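Local coordinates for protein GDP-L-fucose synthase (Campylobacter jejuni subsp. jejuni serotype O:2, PDB 7M13) that acts as an NADPH-dependent GDP-D-glycero-L-gluco-heptose synthase in the biosynthesis of a capsular polysaccharide heptose, at residues P61-L66 against Y256-I261. Sequence-based numbering, arbitrary orientation.
Sequences PEYVFL and YTMQNI
Tyr63 opens the contact on strand 63-66, its side chain and that of Met258 from helix 247-260 sliding past each other in opposite directions. Met258 SD lies 4.0 Å from Tyr63 CD1, oblique to the ring, a Met-aromatic contact, and Tyr63 CB is also close to the methyl CE. Val64 points away from the helix, its side chain touching Val94 and Ser98 of helix 80-100, and meets the methionine through its backbone instead, with Val64 O 3.3 Å from Met258 CE. Phe65 offers the face of its ring: Met258 CE sits over the centre, 3.9 Å from the Phe65 centroid and 13° off the normal, a CH-pi contact, while Met258 CG comes to 3.5 Å from Phe65 CZ at the rim. Met258 is bent at chi2 (-60°) and then extended at chi3, which carries CE past CG and over the ring of Phe65, with SD lying obliquely to both rings, a second Met-aromatic contact. Val107 of the adjoining strand 105-111 also touches Met258, and Lys105 NZ hydrogen-bonds to the carbonyls of Thr257, Met258 and Ile261. The axes of strand 63-66 and helix 256-260 come within 10.8 Å and run roughly antiparallel (149°). Helix 247-260 packs against one face of the Rossmann sheet, whose strands 11-14, 63-66 and 105-111 are parallel, and helix 80-100 against the other; the side chain of Phe65 is about 9 Å from bound NADP. No hydrogen bond joins the two segments, so cohesion in this buried helix-to-sheet joint rests on dispersion and weak, largely non-directional methyl and sulfur contacts between one methionine and two aromatic rings.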
loop_
_atom_site.group_PDB
_atom_site.type_symbol
_atom_site.label_atom_id
_atom_site.label_comp_id
_atom_site.label_asym_id
_atom_site.label_seq_id
_atom_site.Cartn_x
_atom_site.Cartn_y
_atom_site.Cartn_z
ATOM N N PRO B 61 -24.037 -7.334 -7.972
ATOM C CA PRO B 61 -23.994 -8.313 -6.891
ATOM C C PRO B 61 -24.259 -7.664 -5.530
ATOM O O PRO B 61 -23.932 -6.512 -5.280
ATOM C CB PRO B 61 -22.589 -8.916 -6.991
ATOM C CG PRO B 61 -21.761 -7.812 -7.595
ATOM C CD PRO B 61 -22.699 -7.100 -8.548
ATOM N N GLU B 62 -24.867 -8.424 -4.618
ATOM C CA GLU B 62 -25.213 -7.946 -3.270
ATOM C C GLU B 62 -24.102 -8.286 -2.272
ATOM O O GLU B 62 -23.931 -7.541 -1.349
ATOM C CB GLU B 62 -26.513 -8.619 -2.828
ATOM C CG GLU B 62 -27.724 -8.176 -3.645
ATOM C CD GLU B 62 -28.985 -8.875 -3.177
ATOM O OE1 GLU B 62 -29.511 -8.491 -2.097
ATOM O OE2 GLU B 62 -29.394 -9.820 -3.875
ATOM N N TYR B 63 -23.360 -9.348 -2.524
ATOM C CA TYR B 63 -22.296 -9.882 -1.636
ATOM C C TYR B 63 -21.139 -10.273 -2.527
ATOM O O TYR B 63 -21.316 -10.816 -3.638
ATOM C CB TYR B 63 -22.801 -11.081 -0.819
ATOM C CG TYR B 63 -23.874 -10.644 0.126
ATOM C CD1 TYR B 63 -23.580 -10.159 1.378
ATOM C CD2 TYR B 63 -25.206 -10.723 -0.231
ATOM C CE1 TYR B 63 -24.561 -9.710 2.232
ATOM C CE2 TYR B 63 -26.209 -10.276 0.609
ATOM C CZ TYR B 63 -25.888 -9.762 1.847
ATOM O OH TYR B 63 -26.871 -9.302 2.683
ATOM N N VAL B 64 -19.919 -9.991 -2.078
ATOM C CA VAL B 64 -18.689 -10.291 -2.828
ATOM C C VAL B 64 -17.716 -11.073 -1.948
ATOM O O VAL B 64 -17.423 -10.640 -0.797
ATOM C CB VAL B 64 -18.040 -8.982 -3.314
ATOM C CG1 VAL B 64 -16.712 -9.263 -3.988
ATOM C CG2 VAL B 64 -18.973 -8.200 -4.253
ATOM N N PHE B 65 -17.215 -12.194 -2.453
ATOM C CA PHE B 65 -16.030 -12.901 -1.915
ATOM C C PHE B 65 -14.882 -12.678 -2.857
ATOM O O PHE B 65 -14.943 -13.137 -4.023
ATOM C CB PHE B 65 -16.314 -14.380 -1.697
ATOM C CG PHE B 65 -17.392 -14.683 -0.693
ATOM C CD1 PHE B 65 -17.068 -14.890 0.639
ATOM C CD2 PHE B 65 -18.707 -14.898 -1.077
ATOM C CE1 PHE B 65 -18.035 -15.179 1.584
ATOM C CE2 PHE B 65 -19.665 -15.202 -0.127
ATOM C CZ PHE B 65 -19.322 -15.387 1.192
ATOM N N LEU B 66 -13.872 -11.940 -2.406
ATOM C CA LEU B 66 -12.756 -11.554 -3.285
ATOM C C LEU B 66 -11.630 -12.559 -3.093
ATOM O O LEU B 66 -10.815 -12.364 -2.144
ATOM C CB LEU B 66 -12.335 -10.133 -2.959
ATOM C CG LEU B 66 -11.166 -9.606 -3.761
ATOM C CD1 LEU B 66 -11.314 -9.935 -5.243
ATOM C CD2 LEU B 66 -11.008 -8.124 -3.478
ATOM N N TYR B 256 -19.629 -17.502 7.692
ATOM C CA TYR B 256 -19.958 -17.042 9.053
ATOM C C TYR B 256 -19.753 -15.527 9.188
ATOM O O TYR B 256 -20.548 -14.821 9.819
ATOM C CB TYR B 256 -19.102 -17.780 10.082
ATOM C CG TYR B 256 -19.385 -17.357 11.486
ATOM C CD1 TYR B 256 -20.381 -17.987 12.206
ATOM C CD2 TYR B 256 -18.672 -16.335 12.100
ATOM C CE1 TYR B 256 -20.675 -17.582 13.497
ATOM C CE2 TYR B 256 -18.970 -15.913 13.378
ATOM C CZ TYR B 256 -19.978 -16.549 14.076
ATOM O OH TYR B 256 -20.285 -16.166 15.361
ATOM N N THR B 257 -18.653 -15.036 8.627
ATOM C CA THR B 257 -18.350 -13.590 8.626
ATOM C C THR B 257 -19.487 -12.858 7.938
ATOM O O THR B 257 -19.983 -11.899 8.491
ATOM C CB THR B 257 -17.010 -13.301 7.924
ATOM O OG1 THR B 257 -15.951 -13.968 8.619
ATOM C CG2 THR B 257 -16.645 -11.831 8.055
ATOM N N MET B 258 -19.861 -13.264 6.726
ATOM C CA MET B 258 -20.967 -12.576 6.028
ATOM C C MET B 258 -22.201 -12.543 6.929
ATOM O O MET B 258 -22.882 -11.514 6.993
ATOM C CB MET B 258 -21.354 -13.313 4.740
ATOM C CG MET B 258 -20.404 -13.131 3.644
ATOM S SD MET B 258 -20.229 -11.359 3.178
ATOM C CE MET B 258 -19.481 -11.584 1.570
ATOM N N GLN B 259 -22.500 -13.655 7.600
ATOM C CA GLN B 259 -23.796 -13.768 8.283
ATOM C C GLN B 259 -23.757 -13.129 9.661
ATOM O O GLN B 259 -24.849 -12.914 10.225
ATOM C CB GLN B 259 -24.230 -15.230 8.404
ATOM C CG GLN B 259 -24.445 -15.923 7.091
ATOM C CD GLN B 259 -25.466 -15.231 6.229
ATOM O OE1 GLN B 259 -25.229 -14.144 5.719
ATOM N NE2 GLN B 259 -26.584 -15.896 5.985
ATOM N N ASN B 260 -22.577 -12.881 10.246
ATOM C CA ASN B 260 -22.510 -12.593 11.706
ATOM C C ASN B 260 -21.574 -11.433 12.059
ATOM O O ASN B 260 -21.753 -10.869 13.154
ATOM C CB ASN B 260 -22.055 -13.814 12.507
ATOM C CG ASN B 260 -23.090 -14.914 12.450
ATOM O OD1 ASN B 260 -24.138 -14.813 13.085
ATOM N ND2 ASN B 260 -22.853 -15.900 11.607
ATOM N N ILE B 261 -20.553 -11.134 11.260
ATOM C CA ILE B 261 -19.478 -10.195 11.690
ATOM C C ILE B 261 -19.572 -8.954 10.819
ATOM O O ILE B 261 -19.297 -9.020 9.617
ATOM C CB ILE B 261 -18.095 -10.847 11.614
ATOM C CG1 ILE B 261 -18.001 -12.080 12.505
ATOM C CG2 ILE B 261 -17.044 -9.801 11.984
ATOM C CD1 ILE B 261 -16.739 -12.856 12.307
#